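Local coordinates for protein GDP-L-fucose synthase (PDB 7M13) that binds NADPH and probably makes GDP-D-glycero-L-gluco-heptose for the capsular polysaccharides of Campylobacter jejuni, at residues 25-30 and 246-251; 94-99 and 152-157; 113-118 and 276-281; 187-192 and 340-345. One frame throughout, in Å; residues are numbered along the deposited sequence.

Contact 1 of 4, residues 25-30 and 246-251; sequences VENLQK and HSDDLA
Asn27 meets Asp248 with the two side chains crossing at about a right angle, the amide plane turned 77° from the carboxylate plane. Asn27 ND2 gives a hydrogen to Asp248 OD1 over 3.0 Å, and the bond is reasonably straight, at 156°. The two ends use it differently: the oxygen lies in the plane of the Asn27 amide, whereas the nitrogen comes to OD1 from well above the carboxylate plane. Ala251, one turn further along its helix than Asp248, sits beside this bond, its methyl to one side of the amide plane: Asn27 ND2 lies 3.7 Å from Ala251 CB, and Asn27 CB is 3.9 Å from the same methyl. With CG beside its own backbone N (chi1 -85°), the Asn27 amide turns back along helix 19-30, and ND2 also bonds Ala23 O one turn earlier. Asp248 belongs to the first turn of helix 247-260, whose N-cap is His246: Asp248 N donates to His246 ND1 at 3.0 Å. The fold here is the Rossmann domain, and the start of helix 19-30 belongs to the glycine-rich segment that binds the dinucleotide. The like charge of Glu26, its OE1 5.5 Å from Asp248 OD1, may be felt weakly, since its OE2 pairs with Lys174. Two acceptors therefore hold the Asn27 amide nitrogen and fix the turn of that group, while the helix start would probably favour a negatively charged Asp248 carboxylate.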
# COMPACT_ATOMS: atom_id res chain seq x y z
N VAL B 25 11.36 -2.01 -25.95
CA VAL B 25 12.08 -1.12 -26.90
C VAL B 25 12.20 -1.85 -28.23
O VAL B 25 11.83 -1.27 -29.25
CB VAL B 25 13.45 -0.66 -26.38
CG1 VAL B 25 14.21 0.06 -27.50
CG2 VAL B 25 13.39 0.23 -25.16
N GLU B 26 12.69 -3.09 -28.23
CA GLU B 26 12.92 -3.82 -29.52
C GLU B 26 11.61 -4.08 -30.26
O GLU B 26 11.57 -3.95 -31.50
CB GLU B 26 13.68 -5.11 -29.25
CG GLU B 26 15.12 -4.87 -28.86
CD GLU B 26 15.88 -6.13 -28.47
OE1 GLU B 26 15.22 -7.20 -28.29
OE2 GLU B 26 17.11 -6.03 -28.31
N ASN B 27 10.57 -4.54 -29.58
CA ASN B 27 9.27 -4.88 -30.19
C ASN B 27 8.57 -3.61 -30.70
O ASN B 27 7.99 -3.65 -31.79
CB ASN B 27 8.40 -5.65 -29.21
CG ASN B 27 8.74 -7.12 -29.25
OD1 ASN B 27 8.27 -7.79 -30.18
ND2 ASN B 27 9.61 -7.59 -28.38
N LEU B 28 8.64 -2.49 -29.98
CA LEU B 28 8.07 -1.22 -30.48
C LEU B 28 8.81 -0.78 -31.76
O LEU B 28 8.11 -0.48 -32.70
CB LEU B 28 8.17 -0.17 -29.37
CG LEU B 28 7.15 -0.37 -28.25
CD1 LEU B 28 7.56 0.44 -27.06
CD2 LEU B 28 5.75 0.00 -28.72
N GLN B 29 10.14 -0.78 -31.74
CA GLN B 29 10.94 -0.35 -32.93
C GLN B 29 10.54 -1.25 -34.11
O GLN B 29 10.32 -0.74 -35.25
CB GLN B 29 12.42 -0.35 -32.58
CG GLN B 29 12.80 0.84 -31.73
CD GLN B 29 14.21 0.80 -31.18
OE1 GLN B 29 14.82 -0.26 -31.06
NE2 GLN B 29 14.69 1.95 -30.78
N LYS B 30 10.40 -2.55 -33.88
CA LYS B 30 10.13 -3.50 -34.99
C LYS B 30 8.77 -3.21 -35.65
O LYS B 30 8.55 -3.60 -36.82
CB LYS B 30 10.22 -4.95 -34.50
CG LYS B 30 9.96 -5.99 -35.59
CD LYS B 30 9.68 -7.40 -35.10
CE LYS B 30 9.76 -8.42 -36.22
NZ LYS B 30 10.33 -9.68 -35.72
N HIS B 246 7.76 -15.35 -21.73
CA HIS B 246 8.88 -14.80 -22.51
C HIS B 246 8.64 -13.30 -22.67
O HIS B 246 7.51 -12.90 -22.96
CB HIS B 246 8.97 -15.54 -23.83
CG HIS B 246 10.19 -15.22 -24.62
ND1 HIS B 246 10.29 -14.08 -25.38
CD2 HIS B 246 11.36 -15.89 -24.75
CE1 HIS B 246 11.48 -14.06 -25.97
NE2 HIS B 246 12.16 -15.18 -25.61
N SER B 247 9.71 -12.52 -22.63
CA SER B 247 9.60 -11.05 -22.70
C SER B 247 9.02 -10.58 -24.05
O SER B 247 8.45 -9.48 -24.06
CB SER B 247 10.87 -10.42 -22.36
OG SER B 247 11.88 -10.85 -23.26
N ASP B 248 9.11 -11.35 -25.14
CA ASP B 248 8.41 -10.96 -26.39
C ASP B 248 6.90 -11.08 -26.22
O ASP B 248 6.17 -10.26 -26.79
CB ASP B 248 8.88 -11.76 -27.61
CG ASP B 248 10.24 -11.36 -28.15
OD1 ASP B 248 10.74 -10.27 -27.77
OD2 ASP B 248 10.77 -12.15 -28.95
N ASP B 249 6.43 -12.10 -25.49
CA ASP B 249 5.00 -12.26 -25.15
C ASP B 249 4.59 -11.14 -24.19
O ASP B 249 3.50 -10.59 -24.39
CB ASP B 249 4.69 -13.66 -24.62
CG ASP B 249 4.26 -14.67 -25.69
OD1 ASP B 249 3.72 -14.25 -26.75
OD2 ASP B 249 4.42 -15.88 -25.43
N LEU B 250 5.43 -10.78 -23.21
CA LEU B 250 5.13 -9.64 -22.33
C LEU B 250 5.02 -8.36 -23.17
O LEU B 250 4.04 -7.61 -23.04
CB LEU B 250 6.21 -9.50 -21.24
CG LEU B 250 5.97 -8.33 -20.31
CD1 LEU B 250 6.57 -8.60 -18.94
CD2 LEU B 250 6.50 -7.04 -20.90
N ALA B 251 5.97 -8.13 -24.08
CA ALA B 251 5.91 -6.92 -24.92
C ALA B 251 4.64 -6.95 -25.76
O ALA B 251 3.92 -5.95 -25.86
CB ALA B 251 7.15 -6.82 -25.76

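Contact 2 of 4, residues 94-99 and 152-157; sequences VIHNSF and ESYNIQ
The ring of Tyr154 carries the methyl CG2 of Ile95 over one face, 4.2 Å from Tyr154 CD1, and has Phe99 at its edge, near the ring plane, where Phe99 CD2 comes within 3.7 Å of Tyr154 CE2. Seen from Phe99 the approach is oblique: the two ring planes stand 57° apart with centroids separated by 5.4 Å. Tyr154 OH lies at the edge of the His96 imidazole, near its plane, and shares a 2.7 Å hydrogen bond with His96 ND1 in which either group may be the donor. His96 reaches it with CG anti to its backbone N (chi1 -178°). His96, Phe99 and Tyr154 form an aromatic cluster between helices 80-100 and 138-158, whose segments here run the same way at 23°, axes 11.4 Å apart. In this family these two helices commonly pair with their copies as a four-helix bundle at the dimer interface, and the second subunit is indeed at hand: the His96 ring stacks on Tyr85 of that chain, which also packs on Tyr154, and Gln157 NE2 bonds Asp82 OD2 of the same neighbour. On the side of the central sheet, Ile95 and Tyr154 both rest against Phe162 of strand 162-171.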
# COMPACT_ATOMS: atom_id res chain seq x y z
N VAL B 94 5.87 8.07 -10.98
CA VAL B 94 5.57 7.93 -12.43
C VAL B 94 4.06 8.02 -12.64
O VAL B 94 3.61 8.73 -13.53
CB VAL B 94 6.18 6.63 -12.97
CG1 VAL B 94 5.70 6.32 -14.36
CG2 VAL B 94 7.69 6.71 -12.89
N ILE B 95 3.26 7.38 -11.79
CA ILE B 95 1.80 7.35 -12.02
C ILE B 95 1.24 8.77 -11.81
O ILE B 95 0.48 9.28 -12.65
CB ILE B 95 1.10 6.31 -11.15
CG1 ILE B 95 1.51 4.90 -11.56
CG2 ILE B 95 -0.40 6.50 -11.22
CD1 ILE B 95 1.15 3.84 -10.54
N HIS B 96 1.59 9.43 -10.71
CA HIS B 96 1.02 10.76 -10.43
C HIS B 96 1.49 11.77 -11.49
O HIS B 96 0.66 12.58 -11.93
CB HIS B 96 1.37 11.24 -9.02
CG HIS B 96 0.75 12.54 -8.71
ND1 HIS B 96 -0.59 12.62 -8.51
CD2 HIS B 96 1.26 13.79 -8.59
CE1 HIS B 96 -0.90 13.89 -8.26
NE2 HIS B 96 0.20 14.62 -8.29
N ASN B 97 2.78 11.77 -11.83
CA ASN B 97 3.30 12.75 -12.82
C ASN B 97 2.80 12.43 -14.23
O ASN B 97 2.59 13.35 -15.00
CB ASN B 97 4.80 12.96 -12.71
CG ASN B 97 5.08 13.74 -11.44
OD1 ASN B 97 4.80 14.95 -11.40
ND2 ASN B 97 5.46 13.05 -10.37
N SER B 98 2.39 11.19 -14.50
CA SER B 98 1.71 10.84 -15.77
C SER B 98 0.35 11.52 -15.79
O SER B 98 0.01 12.17 -16.77
CB SER B 98 1.57 9.35 -15.94
OG SER B 98 2.81 8.73 -16.16
N PHE B 99 -0.41 11.39 -14.71
CA PHE B 99 -1.72 12.06 -14.57
C PHE B 99 -1.53 13.58 -14.72
O PHE B 99 -2.34 14.21 -15.45
CB PHE B 99 -2.37 11.69 -13.22
CG PHE B 99 -3.39 12.69 -12.76
CD1 PHE B 99 -4.62 12.80 -13.38
CD2 PHE B 99 -3.06 13.55 -11.72
CE1 PHE B 99 -5.54 13.75 -12.96
CE2 PHE B 99 -3.99 14.48 -11.28
CZ PHE B 99 -5.21 14.58 -11.90
N GLU B 152 -5.89 1.87 -10.53
CA GLU B 152 -7.35 1.76 -10.58
C GLU B 152 -7.95 3.02 -9.97
O GLU B 152 -9.02 3.52 -10.46
CB GLU B 152 -7.78 0.53 -9.81
CG GLU B 152 -9.28 0.34 -9.74
CD GLU B 152 -9.59 -0.89 -8.91
OE1 GLU B 152 -9.52 -0.80 -7.64
OE2 GLU B 152 -9.87 -1.94 -9.55
N SER B 153 -7.39 3.52 -8.87
CA SER B 153 -8.00 4.67 -8.16
C SER B 153 -7.92 5.94 -9.03
O SER B 153 -8.86 6.74 -9.04
CB SER B 153 -7.32 4.89 -6.83
OG SER B 153 -7.46 3.73 -6.01
N TYR B 154 -6.83 6.14 -9.75
CA TYR B 154 -6.70 7.26 -10.73
C TYR B 154 -7.75 7.08 -11.83
O TYR B 154 -8.44 8.05 -12.24
CB TYR B 154 -5.28 7.37 -11.28
CG TYR B 154 -4.41 8.24 -10.40
CD1 TYR B 154 -3.85 7.75 -9.25
CD2 TYR B 154 -4.32 9.61 -10.63
CE1 TYR B 154 -3.10 8.57 -8.41
CE2 TYR B 154 -3.59 10.43 -9.79
CZ TYR B 154 -2.99 9.92 -8.66
OH TYR B 154 -2.28 10.71 -7.78
N ASN B 155 -7.95 5.85 -12.28
CA ASN B 155 -8.92 5.59 -13.37
C ASN B 155 -10.32 6.00 -12.89
O ASN B 155 -11.11 6.59 -13.64
CB ASN B 155 -8.88 4.12 -13.76
CG ASN B 155 -7.57 3.70 -14.42
OD1 ASN B 155 -6.73 4.54 -14.81
ND2 ASN B 155 -7.38 2.40 -14.52
N ILE B 156 -10.65 5.66 -11.65
CA ILE B 156 -12.00 5.93 -11.11
C ILE B 156 -12.15 7.43 -10.82
O ILE B 156 -13.18 8.02 -11.21
CB ILE B 156 -12.26 5.08 -9.87
CG1 ILE B 156 -12.33 3.60 -10.23
CG2 ILE B 156 -13.53 5.54 -9.16
CD1 ILE B 156 -12.34 2.67 -9.06
N GLN B 157 -11.22 8.03 -10.09
CA GLN B 157 -11.42 9.43 -9.65
C GLN B 157 -11.24 10.38 -10.84
O GLN B 157 -12.01 11.36 -10.94
CB GLN B 157 -10.46 9.81 -8.52
CG GLN B 157 -10.58 11.29 -8.18
CD GLN B 157 -9.77 11.74 -6.98
OE1 GLN B 157 -9.08 10.94 -6.33
NE2 GLN B 157 -9.81 13.04 -6.70

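Contact 3 of 4, residues 113-118 and 276-281; sequences YMYPEN and HINIGT
Tyr115 and Asn278 make the tight end of this contact. The phenol comes from the opposite direction to the amide and delivers its hydroxyl hydrogen from Tyr115 OH to Asn278 OD1 at 2.6 Å, in the carbonyl plane and on a lone pair, with the ring and amide planes 82° apart. The same hydroxyl receives a second, weak bond: His276 NE2 donates to Tyr115 OH at 3.1 Å, but the N-H points well off line, at 121°. His276 holds its ring between backbone N and carbonyl carbon (chi1 56°), a crowded position that brings the imidazole edge to the hydroxyl, rim to rim with the tyrosine. The thioether of Met114 is looser. Its SD stands 4.4 Å from His276 CD2, an oblique sulfur-aromatic approach, while Met114 CG covers the centre of one face of the Tyr115 ring from 4.1 Å above the plane. Away from these groups the backbones lie far apart, with Tyr115 CA 11.1 Å from Asn278 CA, and the loop then runs past Pro116 to the exposed Asn118.

The loop follows strand 105-111, and the partner is strand 277-278, which pairs in parallel with strand 162-171 of the Rossmann sheet. Met114 also packs on Lys144, a residue that binds the cofactor, which places the contact beside the NADP site. Asn278 ND2 is spent on Asp320 O. The firm bond to Asn278 satisfies the buried Tyr115 hydroxyl as a donor, while His276 NE2 is a weak donor divided between Tyr115 OH and Glu125 O.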
# COMPACT_ATOMS: atom_id res chain seq x y z
N TYR B 113 3.57 -12.06 -6.37
CA TYR B 113 3.78 -11.89 -4.92
C TYR B 113 2.71 -10.95 -4.35
O TYR B 113 2.61 -10.87 -3.10
CB TYR B 113 5.17 -11.35 -4.61
CG TYR B 113 6.28 -12.36 -4.75
CD1 TYR B 113 6.26 -13.57 -4.07
CD2 TYR B 113 7.38 -12.08 -5.52
CE1 TYR B 113 7.31 -14.48 -4.16
CE2 TYR B 113 8.43 -12.97 -5.64
CZ TYR B 113 8.38 -14.18 -4.97
OH TYR B 113 9.43 -15.04 -5.08
N MET B 114 1.85 -10.40 -5.21
CA MET B 114 0.74 -9.51 -4.76
C MET B 114 -0.47 -10.37 -4.36
O MET B 114 -1.47 -9.78 -3.89
CB MET B 114 0.33 -8.54 -5.88
CG MET B 114 -0.85 -9.04 -6.70
SD MET B 114 -1.24 -7.93 -8.08
CE MET B 114 0.39 -7.27 -8.45
N TYR B 115 -0.38 -11.69 -4.53
CA TYR B 115 -1.45 -12.64 -4.19
C TYR B 115 -1.13 -13.38 -2.91
O TYR B 115 0.04 -13.65 -2.61
CB TYR B 115 -1.71 -13.59 -5.36
CG TYR B 115 -2.38 -12.95 -6.53
CD1 TYR B 115 -3.64 -12.37 -6.47
CD2 TYR B 115 -1.74 -12.96 -7.77
CE1 TYR B 115 -4.24 -11.81 -7.59
CE2 TYR B 115 -2.34 -12.42 -8.89
CZ TYR B 115 -3.58 -11.82 -8.80
OH TYR B 115 -4.17 -11.28 -9.89
N PRO B 116 -2.17 -13.83 -2.18
CA PRO B 116 -1.97 -14.58 -0.95
C PRO B 116 -1.11 -15.83 -1.19
O PRO B 116 -1.32 -16.50 -2.20
CB PRO B 116 -3.37 -14.99 -0.51
CG PRO B 116 -4.28 -13.93 -1.13
CD PRO B 116 -3.60 -13.60 -2.46
N GLU B 117 -0.21 -16.15 -0.26
CA GLU B 117 0.69 -17.32 -0.37
C GLU B 117 -0.17 -18.58 -0.60
O GLU B 117 0.20 -19.40 -1.44
CB GLU B 117 1.50 -17.41 0.93
CG GLU B 117 2.42 -18.61 0.99
CD GLU B 117 3.41 -18.54 2.13
OE1 GLU B 117 3.07 -17.94 3.16
OE2 GLU B 117 4.50 -19.10 1.98
N ASN B 118 -1.28 -18.69 0.10
CA ASN B 118 -2.05 -19.96 0.11
C ASN B 118 -3.29 -19.84 -0.78
O ASN B 118 -4.16 -20.74 -0.71
CB ASN B 118 -2.41 -20.36 1.54
CG ASN B 118 -1.19 -20.79 2.34
OD1 ASN B 118 -0.31 -21.47 1.83
ND2 ASN B 118 -1.12 -20.35 3.59
N HIS B 276 -6.96 -5.10 -12.31
CA HIS B 276 -5.68 -5.61 -12.84
C HIS B 276 -5.95 -6.85 -13.69
O HIS B 276 -7.06 -7.44 -13.61
CB HIS B 276 -4.71 -5.91 -11.70
CG HIS B 276 -5.20 -6.84 -10.67
ND1 HIS B 276 -6.10 -6.47 -9.72
CD2 HIS B 276 -4.92 -8.16 -10.47
CE1 HIS B 276 -6.35 -7.53 -8.95
NE2 HIS B 276 -5.64 -8.57 -9.40
N ILE B 277 -4.98 -7.21 -14.52
CA ILE B 277 -5.15 -8.37 -15.45
C ILE B 277 -3.94 -9.26 -15.31
O ILE B 277 -2.81 -8.82 -15.56
CB ILE B 277 -5.24 -7.88 -16.91
CG1 ILE B 277 -6.15 -6.66 -17.10
CG2 ILE B 277 -5.64 -9.04 -17.80
CD1 ILE B 277 -6.02 -6.05 -18.46
N ASN B 278 -4.17 -10.54 -15.08
CA ASN B 278 -3.07 -11.51 -15.08
C ASN B 278 -2.61 -11.77 -16.53
O ASN B 278 -3.45 -11.84 -17.43
CB ASN B 278 -3.49 -12.84 -14.50
CG ASN B 278 -3.83 -12.76 -13.04
OD1 ASN B 278 -3.35 -11.88 -12.32
ND2 ASN B 278 -4.65 -13.73 -12.60
N ILE B 279 -1.31 -11.91 -16.73
CA ILE B 279 -0.76 -12.29 -18.05
C ILE B 279 0.12 -13.51 -17.82
O ILE B 279 0.58 -13.75 -16.70
CB ILE B 279 -0.04 -11.12 -18.74
CG1 ILE B 279 1.17 -10.60 -17.98
CG2 ILE B 279 -1.03 -10.01 -19.05
CD1 ILE B 279 2.00 -9.59 -18.73
N GLY B 280 0.32 -14.28 -18.87
CA GLY B 280 1.01 -15.57 -18.72
C GLY B 280 0.62 -16.48 -19.86
O GLY B 280 -0.08 -16.07 -20.76
N THR B 281 1.08 -17.72 -19.78
CA THR B 281 0.80 -18.73 -20.82
C THR B 281 -0.29 -19.70 -20.35
O THR B 281 -0.77 -20.44 -21.20
CB THR B 281 2.07 -19.50 -21.18
OG1 THR B 281 2.46 -20.27 -20.04
CG2 THR B 281 3.21 -18.61 -21.63

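Contact 4 of 4, residues 187-192 and 340-345; sequences ALLRKF and KMMYEW
Leu189 reaches toward helix 335-347, where Met342 and Tyr343 receive it. Its CB just meets the terminal methyl of Met342, with Leu189 CB 4.2 Å from Met342 CE. The next atom, CG, is anti to the backbone N (chi1 -179°), which carries the branch point outward to the phenol, where Leu189 CG is 3.8 Å from Tyr343 CD1. The two methyls then part. CD1 turns to the ring and approaches it obliquely, the distance from Leu189 CD1 to Tyr343 CD1 being 3.5 Å. CD2 goes further in and rests on the backbone of the opposite helix, with Leu189 CD2 3.6 Å from both the N and the CA of Tyr343. The methionine closes this side: the bend about its CG-SD bond (chi3 54°) brings the last methyl round, and Met342 CE ends 3.7 Å from Leu189 CD2. A ring, a methyl and a piece of main chain hold the leucine in a buried contact made by van der Waals packing alone.

The polar end of Tyr343 is engaged elsewhere: its OH bonds His193 ND1 and Lys196 NZ, on the same helix as Leu189. Lys191, predicted to bind substrate, sits on another side of that helix, its NZ held by Phe225 O and Glu233 O. Helix 184-199 is thus wedged between neighbours: helix 335-347 on the Leu189 flank, helix 287-298, where Val298 also touches Leu189, and strand 231-235 against Leu188, Lys191 and Phe192.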
# COMPACT_ATOMS: atom_id res chain seq x y z
N ALA B 187 19.03 -18.40 -15.26
CA ALA B 187 20.09 -19.00 -14.42
C ALA B 187 20.18 -20.50 -14.70
O ALA B 187 21.31 -21.01 -14.78
CB ALA B 187 19.83 -18.77 -12.95
N LEU B 188 19.04 -21.18 -14.82
CA LEU B 188 19.00 -22.62 -15.17
C LEU B 188 19.72 -22.82 -16.51
O LEU B 188 20.58 -23.72 -16.59
CB LEU B 188 17.54 -23.08 -15.22
CG LEU B 188 17.33 -24.59 -15.28
CD1 LEU B 188 18.05 -25.30 -14.14
CD2 LEU B 188 15.84 -24.90 -15.23
N LEU B 189 19.40 -22.02 -17.53
CA LEU B 189 20.05 -22.12 -18.86
C LEU B 189 21.56 -21.99 -18.64
O LEU B 189 22.31 -22.82 -19.19
CB LEU B 189 19.53 -21.03 -19.80
CG LEU B 189 20.11 -21.07 -21.21
CD1 LEU B 189 19.83 -22.40 -21.88
CD2 LEU B 189 19.56 -19.93 -22.05
N ARG B 190 21.98 -21.02 -17.81
CA ARG B 190 23.43 -20.75 -17.61
C ARG B 190 24.07 -21.92 -16.85
O ARG B 190 25.22 -22.26 -17.19
CB ARG B 190 23.70 -19.44 -16.86
CG ARG B 190 25.16 -19.02 -16.95
CD ARG B 190 25.40 -17.59 -16.52
NE ARG B 190 26.82 -17.27 -16.45
CZ ARG B 190 27.31 -16.13 -15.96
NH1 ARG B 190 28.62 -15.93 -15.93
NH2 ARG B 190 26.50 -15.19 -15.52
N LYS B 191 23.36 -22.51 -15.89
CA LYS B 191 23.89 -23.65 -15.09
C LYS B 191 24.21 -24.82 -16.02
O LYS B 191 25.30 -25.42 -15.88
CB LYS B 191 22.88 -24.09 -14.02
CG LYS B 191 22.84 -23.25 -12.76
CD LYS B 191 22.04 -23.88 -11.62
CE LYS B 191 22.49 -25.29 -11.27
NZ LYS B 191 21.96 -25.74 -9.96
N PHE B 192 23.30 -25.16 -16.94
CA PHE B 192 23.52 -26.30 -17.87
C PHE B 192 24.62 -25.95 -18.88
O PHE B 192 25.36 -26.86 -19.25
CB PHE B 192 22.22 -26.73 -18.54
CG PHE B 192 21.44 -27.70 -17.70
CD1 PHE B 192 21.73 -29.05 -17.73
CD2 PHE B 192 20.45 -27.25 -16.84
CE1 PHE B 192 21.03 -29.95 -16.94
CE2 PHE B 192 19.74 -28.15 -16.06
CZ PHE B 192 20.04 -29.49 -16.10
N LYS B 340 15.01 -21.95 -26.36
CA LYS B 340 15.88 -22.01 -27.57
C LYS B 340 16.27 -20.59 -27.99
O LYS B 340 17.49 -20.35 -28.16
CB LYS B 340 15.19 -22.75 -28.71
CG LYS B 340 15.29 -24.27 -28.67
CD LYS B 340 14.91 -24.90 -29.99
CE LYS B 340 15.20 -26.38 -30.06
NZ LYS B 340 14.04 -27.14 -30.57
N MET B 341 15.29 -19.68 -28.15
CA MET B 341 15.56 -18.28 -28.56
C MET B 341 16.57 -17.67 -27.58
O MET B 341 17.50 -16.98 -28.04
CB MET B 341 14.28 -17.42 -28.57
CG MET B 341 13.18 -17.93 -29.48
SD MET B 341 11.59 -17.06 -29.13
CE MET B 341 12.00 -15.46 -29.82
N MET B 342 16.37 -17.89 -26.27
CA MET B 342 17.20 -17.29 -25.20
C MET B 342 18.63 -17.87 -25.28
O MET B 342 19.60 -17.09 -25.16
CB MET B 342 16.58 -17.56 -23.82
CG MET B 342 17.33 -16.88 -22.69
SD MET B 342 16.50 -16.96 -21.07
CE MET B 342 16.23 -18.73 -20.89
N TYR B 343 18.77 -19.18 -25.52
CA TYR B 343 20.10 -19.85 -25.59
C TYR B 343 20.88 -19.34 -26.81
O TYR B 343 22.08 -19.06 -26.69
CB TYR B 343 19.99 -21.38 -25.61
CG TYR B 343 21.31 -22.08 -25.36
CD1 TYR B 343 22.17 -21.67 -24.36
CD2 TYR B 343 21.70 -23.17 -26.14
CE1 TYR B 343 23.39 -22.30 -24.13
CE2 TYR B 343 22.92 -23.80 -25.93
CZ TYR B 343 23.76 -23.37 -24.92
OH TYR B 343 24.95 -23.99 -24.69
N GLU B 344 20.22 -19.21 -27.96
CA GLU B 344 20.86 -18.69 -29.19
C GLU B 344 21.47 -17.32 -28.88
O GLU B 344 22.65 -17.11 -29.20
CB GLU B 344 19.87 -18.65 -30.36
CG GLU B 344 19.45 -20.03 -30.82
CD GLU B 344 20.58 -20.92 -31.31
OE1 GLU B 344 21.04 -21.78 -30.52
OE2 GLU B 344 21.00 -20.75 -32.47
N TRP B 345 20.72 -16.42 -28.23
CA TRP B 345 21.24 -15.07 -27.88
C TRP B 345 22.38 -15.23 -26.87
O TRP B 345 23.38 -14.50 -26.99
CB TRP B 345 20.17 -14.11 -27.35
CG TRP B 345 20.72 -12.73 -27.19
CD1 TRP B 345 21.07 -11.88 -28.20
CD2 TRP B 345 21.08 -12.06 -25.96
NE1 TRP B 345 21.59 -10.72 -27.68
CE2 TRP B 345 21.60 -10.80 -26.32
CE3 TRP B 345 20.99 -12.39 -24.60
CZ2 TRP B 345 22.03 -9.88 -25.36
CZ3 TRP B 345 21.42 -11.48 -23.66
CH2 TRP B 345 21.93 -10.24 -24.04

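Overall arrangement
From the N terminus, contact 1 opens first, on helix 19-30, and closes only at helix 247-260, spanning much of the Rossmann domain. Contact 2 is nested inside that loop, joining helices 80-100 and 138-158. Contact 3 opens at 113-118, between the two halves of contact 2, and closes at strand 277-278, so it crosses both contacts 1 and 2. Contact 4 begins at 187-192, after contact 2 has closed, and ends near the C terminus, crossing contacts 1 and 3. Contacts 2 and 4 lie on opposite sides of the chain's centre, about 38 Å between centres. Contacts 1 and 4 touch, where Asp248 packs on Met341, joining the nucleotide-binding fold to the C-terminal helix.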